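ATP-dependent helicase FUN30 (Saccharomyces cerevisiae S288c, PDB 5GN1) hydrolyses ATP to remodel nucleosomes as a SNF2-family DNA helicase, serving DNA end resection at double-strand breaks and heterochromatin organization. Local coordinates at residues Ser98-Leu103 and Val347-Glu352; Lys247-Lys252 and Gly267-Cys272; Gln281-His286 and Glu317-Leu322. One frame throughout, in Å; residues are numbered along the deposited sequence.

Contact 1. Residues Ser98-Leu103 and Val347-Glu352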
loop_
_atom_site.group_PDB
_atom_site.type_symbol
_atom_site.label_atom_id
_atom_site.label_comp_id
_atom_site.label_asym_id
_atom_site.label_seq_id
_atom_site.Cartn_x
_atom_site.Cartn_y
_atom_site.Cartn_z
ATOM N N SER A 98 -14.318 13.030 9.056
ATOM C CA SER A 98 -13.617 11.916 9.688
ATOM C C SER A 98 -14.594 10.875 10.215
ATOM O O SER A 98 -15.593 11.209 10.860
ATOM C CB SER A 98 -12.732 12.397 10.844
ATOM O OG SER A 98 -11.745 13.313 10.392
ATOM N N SER A 99 -14.283 9.607 9.961
ATOM C CA SER A 99 -15.057 8.488 10.467
ATOM C C SER A 99 -14.083 7.420 10.938
ATOM O O SER A 99 -12.888 7.468 10.636
ATOM C CB SER A 99 -15.992 7.899 9.399
ATOM O OG SER A 99 -15.240 7.309 8.350
ATOM N N SER A 100 -14.607 6.435 11.664
ATOM C CA SER A 100 -13.764 5.316 12.063
ATOM C C SER A 100 -13.179 4.618 10.838
ATOM O O SER A 100 -12.028 4.168 10.864
ATOM C CB SER A 100 -14.564 4.333 12.912
ATOM O OG SER A 100 -15.553 3.687 12.133
ATOM N N LYS A 101 -13.951 4.548 9.750
ATOM C CA LYS A 101 -13.492 3.860 8.545
ATOM C C LYS A 101 -12.254 4.529 7.957
ATOM O O LYS A 101 -11.231 3.876 7.735
ATOM C CB LYS A 101 -14.613 3.814 7.504
ATOM C CG LYS A 101 -15.838 3.024 7.910
ATOM C CD LYS A 101 -16.952 3.221 6.884
ATOM C CE LYS A 101 -17.835 1.995 6.781
ATOM N NZ LYS A 101 -18.405 1.841 5.413
ATOM N N ASN A 102 -12.324 5.831 7.673
ATOM C CA ASN A 102 -11.180 6.437 6.999
ATOM C C ASN A 102 -10.028 6.751 7.949
ATOM O O ASN A 102 -8.904 6.954 7.476
ATOM C CB ASN A 102 -11.583 7.699 6.215
ATOM C CG ASN A 102 -12.256 8.760 7.069
ATOM O OD1 ASN A 102 -11.695 9.243 8.054
ATOM N ND2 ASN A 102 -13.449 9.184 6.640
ATOM N N LEU A 103 -10.259 6.758 9.266
ATOM C CA LEU A 103 -9.144 6.917 10.199
ATOM C C LEU A 103 -8.345 5.627 10.323
ATOM O O LEU A 103 -7.110 5.653 10.319
ATOM C CB LEU A 103 -9.648 7.362 11.581
ATOM C CG LEU A 103 -10.132 8.801 11.729
ATOM C CD1 LEU A 103 -10.845 8.964 13.065
ATOM C CD2 LEU A 103 -8.973 9.765 11.604
ATOM N N VAL A 347 -16.398 -3.308 12.109
ATOM C CA VAL A 347 -15.007 -3.630 12.293
ATOM C C VAL A 347 -14.168 -2.388 12.522
ATOM O O VAL A 347 -13.322 -2.368 13.363
ATOM C CB VAL A 347 -14.455 -4.431 11.109
ATOM C CG1 VAL A 347 -12.985 -4.650 11.250
ATOM C CG2 VAL A 347 -15.147 -5.754 11.001
ATOM N N SER A 348 -14.446 -1.356 11.749
ATOM C CA SER A 348 -13.713 -0.126 11.891
ATOM C C SER A 348 -13.976 0.465 13.283
ATOM O O SER A 348 -13.056 0.964 13.933
ATOM C CB SER A 348 -14.122 0.868 10.825
ATOM O OG SER A 348 -13.632 0.464 9.601
ATOM N N ASP A 349 -15.227 0.412 13.736
ATOM C CA ASP A 349 -15.569 0.898 15.071
ATOM C C ASP A 349 -14.799 0.126 16.139
ATOM O O ASP A 349 -14.241 0.719 17.066
ATOM C CB ASP A 349 -17.082 0.790 15.319
ATOM C CG ASP A 349 -17.905 1.868 14.575
ATOM O OD1 ASP A 349 -17.333 2.863 14.080
ATOM O OD2 ASP A 349 -19.147 1.729 14.522
ATOM N N MET A 350 -14.747 -1.203 16.012
ATOM C CA MET A 350 -14.033 -2.022 16.991
ATOM C C MET A 350 -12.531 -1.725 17.001
ATOM O O MET A 350 -11.910 -1.641 18.071
ATOM C CB MET A 350 -14.278 -3.496 16.706
ATOM C CG MET A 350 -13.339 -4.409 17.467
ATOM S SD MET A 350 -13.018 -5.924 16.563
ATOM C CE MET A 350 -11.981 -5.337 15.230
ATOM N N LEU A 351 -11.922 -1.581 15.822
ATOM C CA LEU A 351 -10.500 -1.255 15.776
ATOM C C LEU A 351 -10.229 0.117 16.373
ATOM O O LEU A 351 -9.245 0.301 17.102
ATOM C CB LEU A 351 -9.985 -1.345 14.335
ATOM C CG LEU A 351 -9.739 -2.795 13.907
ATOM C CD1 LEU A 351 -9.561 -2.941 12.395
ATOM C CD2 LEU A 351 -8.510 -3.343 14.652
ATOM N N GLU A 352 -11.098 1.096 16.090
ATOM C CA GLU A 352 -10.903 2.421 16.671
ATOM C C GLU A 352 -11.023 2.379 18.195
ATOM O O GLU A 352 -10.275 3.067 18.903
ATOM C CB GLU A 352 -11.899 3.421 16.076
ATOM C CG GLU A 352 -11.556 4.848 16.463
ATOM C CD GLU A 352 -12.628 5.855 16.108
ATOM O OE1 GLU A 352 -13.805 5.474 15.968
ATOM O OE2 GLU A 352 -12.273 7.036 15.977
HETATM O O HOH W 1 -11.338 1.125 7.516
#
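Lys-101 and Ser-348 bring the two backbones within 5.2 Å between CA atoms, where the first turn of helix 100-110 meets the side of helix 345-359. Small side chains permit this approach: Ser-100 and Ser-348 both point at the opposite segment, and Ser-100 OG lies 3.4 Å from Ser-348 CB. With chi1 at 68°, Ser-100 holds its hydroxyl between its own backbone N and carbonyl carbon, from where OG donates to Asp-349 OD1 at 2.8 Å. It meets the carboxylate on the anti side, 32° out of plane. Ser-100 CB also abuts Glu-352 OE1 at 3.3 Å, and the other carboxylate oxygen of that glutamate, OE2, reaches past Leu-103 CD1 to bond His-76 of helix 60-82. A water links Lys-101 O, to which it donates at 2.8 Å, with Ser-348 OG. Ser-99 and Asn-102 form a capping box at the start of helix 100-110, its Asn-102 N to Ser-99 OG bond weak. Across the two segments the contact is largely polar: two carboxylates flank one serine, and since its hydroxyl donates its hydrogen bond to Asp-349, the second charge probably depends on His-76 for compensation.

Contact 2. Residues Lys247-Lys252 and Gly267-Cys272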
loop_
_atom_site.group_PDB
_atom_site.type_symbol
_atom_site.label_atom_id
_atom_site.label_comp_id
_atom_site.label_asym_id
_atom_site.label_seq_id
_atom_site.Cartn_x
_atom_site.Cartn_y
_atom_site.Cartn_z
ATOM N N LYS A 247 5.964 -14.811 -19.415
ATOM C CA LYS A 247 7.272 -14.202 -19.276
ATOM C C LYS A 247 7.947 -14.581 -17.961
ATOM O O LYS A 247 9.161 -14.777 -17.905
ATOM C CB LYS A 247 7.108 -12.714 -19.375
ATOM C CG LYS A 247 8.135 -11.958 -20.158
ATOM C CD LYS A 247 7.519 -10.629 -20.530
ATOM C CE LYS A 247 8.534 -9.607 -21.014
ATOM N NZ LYS A 247 7.856 -8.297 -21.227
ATOM N N PHE A 248 7.150 -14.685 -16.905
ATOM C CA PHE A 248 7.663 -15.020 -15.582
ATOM C C PHE A 248 8.280 -16.414 -15.580
ATOM O O PHE A 248 9.328 -16.639 -14.976
ATOM C CB PHE A 248 6.548 -14.935 -14.538
ATOM C CG PHE A 248 7.047 -14.876 -13.123
ATOM C CD1 PHE A 248 8.031 -13.971 -12.758
ATOM C CD2 PHE A 248 6.534 -15.725 -12.157
ATOM C CE1 PHE A 248 8.491 -13.913 -11.456
ATOM C CE2 PHE A 248 6.991 -15.673 -10.854
ATOM C CZ PHE A 248 7.972 -14.766 -10.502
ATOM N N TYR A 249 7.622 -17.347 -16.260
ATOM C CA TYR A 249 8.105 -18.721 -16.341
ATOM C C TYR A 249 9.340 -18.839 -17.221
ATOM O O TYR A 249 10.228 -19.647 -16.937
ATOM C CB TYR A 249 7.009 -19.638 -16.888
ATOM C CG TYR A 249 6.053 -20.153 -15.848
ATOM C CD1 TYR A 249 6.326 -21.320 -15.148
ATOM C CD2 TYR A 249 4.871 -19.470 -15.564
ATOM C CE1 TYR A 249 5.441 -21.802 -14.190
ATOM C CE2 TYR A 249 3.991 -19.928 -14.609
ATOM C CZ TYR A 249 4.268 -21.098 -13.927
ATOM O OH TYR A 249 3.363 -21.561 -12.986
ATOM N N GLU A 250 9.399 -18.065 -18.307
ATOM C CA GLU A 250 10.411 -18.282 -19.342
ATOM C C GLU A 250 11.733 -17.601 -19.002
ATOM O O GLU A 250 12.806 -18.132 -19.322
ATOM C CB GLU A 250 9.874 -17.783 -20.694
ATOM C CG GLU A 250 10.697 -18.187 -21.927
ATOM C CD GLU A 250 11.869 -17.247 -22.195
ATOM O OE1 GLU A 250 11.852 -16.093 -21.710
ATOM O OE2 GLU A 250 12.817 -17.673 -22.882
ATOM N N ASP A 251 11.681 -16.449 -18.329
ATOM C CA ASP A 251 12.853 -15.604 -18.100
ATOM C C ASP A 251 13.371 -15.825 -16.677
ATOM O O ASP A 251 12.804 -15.308 -15.710
ATOM C CB ASP A 251 12.492 -14.144 -18.342
ATOM C CG ASP A 251 13.723 -13.258 -18.559
ATOM O OD1 ASP A 251 14.806 -13.567 -18.006
ATOM O OD2 ASP A 251 13.594 -12.250 -19.284
ATOM N N LYS A 252 14.473 -16.567 -16.551
ATOM C CA LYS A 252 15.067 -16.834 -15.244
ATOM C C LYS A 252 15.609 -15.573 -14.582
ATOM O O LYS A 252 15.855 -15.574 -13.368
ATOM C CB LYS A 252 16.194 -17.864 -15.378
ATOM C CG LYS A 252 15.734 -19.280 -15.688
ATOM C CD LYS A 252 14.968 -19.892 -14.524
ATOM C CE LYS A 252 14.532 -21.311 -14.862
ATOM N NZ LYS A 252 13.327 -21.707 -14.102
ATOM N N GLY A 267 -7.403 -17.596 -10.167
ATOM C CA GLY A 267 -7.054 -18.942 -10.606
ATOM C C GLY A 267 -5.799 -19.033 -11.455
ATOM O O GLY A 267 -5.724 -19.889 -12.341
ATOM N N ILE A 268 -4.808 -18.174 -11.209
ATOM C CA ILE A 268 -3.561 -18.213 -11.966
ATOM C C ILE A 268 -2.582 -19.119 -11.239
ATOM O O ILE A 268 -2.655 -19.311 -10.018
ATOM C CB ILE A 268 -2.965 -16.805 -12.190
ATOM C CG1 ILE A 268 -2.653 -16.126 -10.856
ATOM C CG2 ILE A 268 -3.909 -15.948 -13.023
ATOM C CD1 ILE A 268 -2.235 -14.673 -10.997
ATOM N N ASN A 269 -1.643 -19.673 -12.002
ATOM C CA ASN A 269 -0.703 -20.684 -11.530
ATOM C C ASN A 269 0.713 -20.129 -11.641
ATOM O O ASN A 269 1.213 -19.925 -12.749
ATOM C CB ASN A 269 -0.860 -21.967 -12.348
ATOM C CG ASN A 269 -0.058 -23.120 -11.785
ATOM O OD1 ASN A 269 1.110 -22.965 -11.447
ATOM N ND2 ASN A 269 -0.690 -24.281 -11.664
ATOM N N LEU A 270 1.372 -19.916 -10.502
ATOM C CA LEU A 270 2.696 -19.293 -10.468
ATOM C C LEU A 270 3.694 -20.163 -9.715
ATOM O O LEU A 270 4.481 -19.669 -8.903
ATOM C CB LEU A 270 2.624 -17.885 -9.847
ATOM C CG LEU A 270 1.767 -16.904 -10.654
ATOM C CD1 LEU A 270 1.474 -15.601 -9.912
ATOM C CD2 LEU A 270 2.441 -16.636 -11.972
ATOM N N VAL A 271 3.733 -21.471 -10.016
ATOM C CA VAL A 271 4.582 -22.381 -9.243
ATOM C C VAL A 271 6.063 -22.204 -9.548
ATOM O O VAL A 271 6.904 -22.839 -8.905
ATOM C CB VAL A 271 4.196 -23.865 -9.424
ATOM C CG1 VAL A 271 2.785 -24.120 -8.886
ATOM C CG2 VAL A 271 4.332 -24.308 -10.868
ATOM N N CYS A 272 6.413 -21.346 -10.507
ATOM C CA CYS A 272 7.838 -21.101 -10.710
ATOM C C CYS A 272 8.444 -20.232 -9.611
ATOM O O CYS A 272 9.667 -20.052 -9.593
ATOM C CB CYS A 272 8.090 -20.472 -12.082
ATOM S SG CYS A 272 7.132 -18.990 -12.403
HETATM O O HOH W 2 11.752 -20.181 -11.600
#
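Tyr-249 OH works in both directions at once, donating to Asn-269 O at 2.7 Å and accepting from Val-271 N at 3.0 Å. Neither bond is ideal: the hydroxyl stands 58° out of the carbonyl plane of Asn-269, and the N-H of Val-271 bends to 131° at the phenol oxygen. That same N-H makes a second, weak bond to Asn-269 OD1, so the asparagine side chain and the tyrosine share one backbone donor. Cys-272 then lies beneath the ring these bonds hold. Its SG is 3.6 Å from the Tyr-249 centroid and 6° off the ring normal, a sulfur-aromatic contact over the face, while CB packs against CD1 and CE1. The sulfur also approaches Phe-248 CD2 obliquely at 3.3 Å, so it touches both rings. The setting is the second RecA-like lobe of the SNF2 ATPase: helix 241-250 leads into strand 256-260, and the loop after that strand returns past the helix's C-terminal turn. A leucine in place of Tyr-249 would probably leave Asn-269 O without its hydroxyl donor and Val-271 N with its weak bond to Asn-269 OD1, and take away the ring face over Cys-272 SG. Further inward, Phe-248 CD2 meets Leu-270 CD2 at 4.2 Å, the two side chains crossing at about a right angle, and both pack on Leu-206 and Phe-257 of the central sheet. At the outer margin a water donates to Cys-272 O.

Contact 3. Residues Gln281-His286 and Glu317-Leu322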
loop_
_atom_site.group_PDB
_atom_site.type_symbol
_atom_site.label_atom_id
_atom_site.label_comp_id
_atom_site.label_asym_id
_atom_site.label_seq_id
_atom_site.Cartn_x
_atom_site.Cartn_y
_atom_site.Cartn_z
ATOM N N GLN A 281 -1.368 -7.277 5.276
ATOM C CA GLN A 281 -2.265 -8.410 5.372
ATOM C C GLN A 281 -3.711 -7.980 5.157
ATOM O O GLN A 281 -4.070 -6.808 5.270
ATOM C CB GLN A 281 -2.107 -9.108 6.721
ATOM C CG GLN A 281 -2.559 -8.279 7.894
ATOM C CD GLN A 281 -2.066 -8.839 9.216
ATOM O OE1 GLN A 281 -1.586 -8.087 10.076
ATOM N NE2 GLN A 281 -2.168 -10.159 9.383
ATOM N N SER A 282 -4.535 -8.954 4.808
ATOM C CA SER A 282 -5.968 -8.772 4.711
ATOM C C SER A 282 -6.627 -9.084 6.050
ATOM O O SER A 282 -6.134 -9.904 6.833
ATOM C CB SER A 282 -6.545 -9.679 3.622
ATOM O OG SER A 282 -7.958 -9.620 3.608
ATOM N N PHE A 283 -7.754 -8.412 6.314
ATOM C CA PHE A 283 -8.527 -8.740 7.508
ATOM C C PHE A 283 -9.220 -10.088 7.381
ATOM O O PHE A 283 -9.621 -10.655 8.400
ATOM C CB PHE A 283 -9.560 -7.649 7.807
ATOM C CG PHE A 283 -10.246 -7.807 9.149
ATOM C CD1 PHE A 283 -9.610 -7.410 10.320
ATOM C CD2 PHE A 283 -11.529 -8.338 9.237
ATOM C CE1 PHE A 283 -10.238 -7.551 11.561
ATOM C CE2 PHE A 283 -12.162 -8.479 10.468
ATOM C CZ PHE A 283 -11.513 -8.083 11.630
ATOM N N ASN A 284 -9.363 -10.615 6.161
ATOM C CA ASN A 284 -9.850 -11.972 5.951
ATOM C C ASN A 284 -8.674 -12.872 5.581
ATOM O O ASN A 284 -8.140 -12.752 4.470
ATOM C CB ASN A 284 -10.916 -12.011 4.859
ATOM C CG ASN A 284 -11.516 -13.405 4.664
ATOM O OD1 ASN A 284 -11.164 -14.352 5.375
ATOM N ND2 ASN A 284 -12.428 -13.531 3.699
ATOM N N PRO A 285 -8.234 -13.764 6.467
ATOM C CA PRO A 285 -7.080 -14.622 6.144
ATOM C C PRO A 285 -7.264 -15.482 4.907
ATOM O O PRO A 285 -6.261 -15.909 4.325
ATOM C CB PRO A 285 -6.928 -15.488 7.405
ATOM C CG PRO A 285 -7.469 -14.612 8.514
ATOM C CD PRO A 285 -8.591 -13.816 7.898
ATOM N N HIS A 286 -8.500 -15.766 4.497
ATOM C CA HIS A 286 -8.721 -16.565 3.295
ATOM C C HIS A 286 -8.104 -15.909 2.065
ATOM O O HIS A 286 -7.623 -16.602 1.157
ATOM C CB HIS A 286 -10.222 -16.779 3.103
ATOM C CG HIS A 286 -10.584 -17.455 1.820
ATOM N ND1 HIS A 286 -10.449 -18.814 1.630
ATOM C CD2 HIS A 286 -11.085 -16.960 0.663
ATOM C CE1 HIS A 286 -10.849 -19.126 0.409
ATOM N NE2 HIS A 286 -11.239 -18.020 -0.199
ATOM N N GLU A 317 -0.699 -4.811 13.998
ATOM C CA GLU A 317 -0.727 -5.800 15.070
ATOM C C GLU A 317 -2.160 -6.130 15.478
ATOM O O GLU A 317 -2.506 -7.303 15.649
ATOM C CB GLU A 317 0.093 -5.301 16.263
ATOM C CG GLU A 317 1.587 -5.213 15.963
ATOM C CD GLU A 317 2.439 -4.882 17.187
ATOM O OE1 GLU A 317 2.462 -3.710 17.622
ATOM O OE2 GLU A 317 3.072 -5.811 17.728
ATOM N N LYS A 318 -3.019 -5.107 15.610
ATOM C CA LYS A 318 -4.421 -5.349 15.949
ATOM C C LYS A 318 -5.128 -6.131 14.855
ATOM O O LYS A 318 -5.962 -7.002 15.137
ATOM C CB LYS A 318 -5.140 -4.019 16.189
ATOM C CG LYS A 318 -4.539 -3.197 17.301
ATOM C CD LYS A 318 -4.482 -4.011 18.564
ATOM C CE LYS A 318 -3.286 -3.634 19.417
ATOM N NZ LYS A 318 -3.228 -4.503 20.623
ATOM N N ILE A 319 -4.828 -5.818 13.594
ATOM C CA ILE A 319 -5.459 -6.541 12.495
ATOM C C ILE A 319 -5.002 -7.999 12.472
ATOM O O ILE A 319 -5.801 -8.908 12.218
ATOM C CB ILE A 319 -5.181 -5.809 11.168
ATOM C CG1 ILE A 319 -5.999 -4.512 11.137
ATOM C CG2 ILE A 319 -5.492 -6.706 9.951
ATOM C CD1 ILE A 319 -5.718 -3.628 9.948
ATOM N N HIS A 320 -3.724 -8.249 12.761
ATOM C CA HIS A 320 -3.244 -9.630 12.825
ATOM C C HIS A 320 -3.961 -10.422 13.919
ATOM O O HIS A 320 -4.308 -11.591 13.720
ATOM C CB HIS A 320 -1.731 -9.642 13.058
ATOM C CG HIS A 320 -1.114 -11.009 13.008
ATOM N ND1 HIS A 320 -1.347 -11.898 11.979
ATOM C CD2 HIS A 320 -0.268 -11.637 13.860
ATOM C CE1 HIS A 320 -0.676 -13.015 12.201
ATOM N NE2 HIS A 320 -0.013 -12.883 13.337
ATOM N N GLN A 321 -4.196 -9.796 15.081
ATOM C CA GLN A 321 -4.830 -10.493 16.202
ATOM C C GLN A 321 -6.282 -10.835 15.908
ATOM O O GLN A 321 -6.753 -11.919 16.265
ATOM C CB GLN A 321 -4.770 -9.640 17.471
ATOM C CG GLN A 321 -3.393 -9.433 18.064
ATOM C CD GLN A 321 -3.329 -8.213 18.977
ATOM O OE1 GLN A 321 -4.328 -7.824 19.602
ATOM N NE2 GLN A 321 -2.157 -7.586 19.033
ATOM N N LEU A 322 -7.014 -9.911 15.288
ATOM C CA LEU A 322 -8.467 -9.988 15.193
ATOM C C LEU A 322 -8.974 -10.482 13.849
ATOM O O LEU A 322 -10.188 -10.661 13.697
ATOM C CB LEU A 322 -9.077 -8.619 15.486
ATOM C CG LEU A 322 -8.969 -8.199 16.952
ATOM C CD1 LEU A 322 -8.982 -6.696 17.045
ATOM C CD2 LEU A 322 -10.107 -8.809 17.762
#
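Gln-281 and Phe-283 reach helix 315-322 by different torsions. In Gln-281, chi1 of 67° sets CG between the backbone N and the carbonyl carbon, and the chain then runs extended toward the helix; in Phe-283, CG is anti to the backbone N at -171°, which swings the ring across to the same helix farther along. Ile-319 stands between the two. Its CG2 branch touches Gln-281 CG at 3.9 Å, as the side chains slide past each other in opposite directions, and it meets the Phe-283 ring at its edge, 4.2 Å from CD1. The end of the glutamine crosses the His-320 side chain at about a right angle, with the amide and imidazole planes 30° apart. Past Ile-319, the far end of the phenylalanine ring reaches the last turn of the helix, where Phe-283 CZ lies 3.6 Å from Leu-322 O and CE1 packs on Leu-322 CB at 4.2 Å. Side-chain bonds brace the loop carrying these residues. Ser-282 OG accepts from Asn-284 N at 3.1 Å in an ST turn, and Asn-284 OD1, acting as N-cap, accepts from His-286 N at the start of helix 285-292. Gln-281, which follows strand 275-278, also rests on Thr-308 and Ile-310 of the adjacent strand 304-311, while Phe-283 extends the packing to Val-347 of helix 345-359, so the loop after strand 275-278 packs against both helix 315-322 and helix 345-359, beside strand 304-311.

Overall arrangement
Along the chain, contacts 2 and 3 follow one another within the sequence enclosed by the two segments of contact 1. Contacts 1 and 3 are neighbours, their centres about 15 Å apart, and they touch where helix 345-359 packs on helix 315-322: Val-347 meets Phe-283, and Leu-351 meets Lys-318 and Ile-319. Contact 2 is remote, its centre about 39 Å from that of contact 1, across the chain's centre, and about 28 Å from that of contact 3. Contacts 2 and 3 both flank the parallel sheet of the RecA-like lobe, whereas contact 1 ties helix 345-359 to helices 60-82 and 100-110, which follow the first strand of that sheet: one terminal helix can connect separate parts of an ATPase domain.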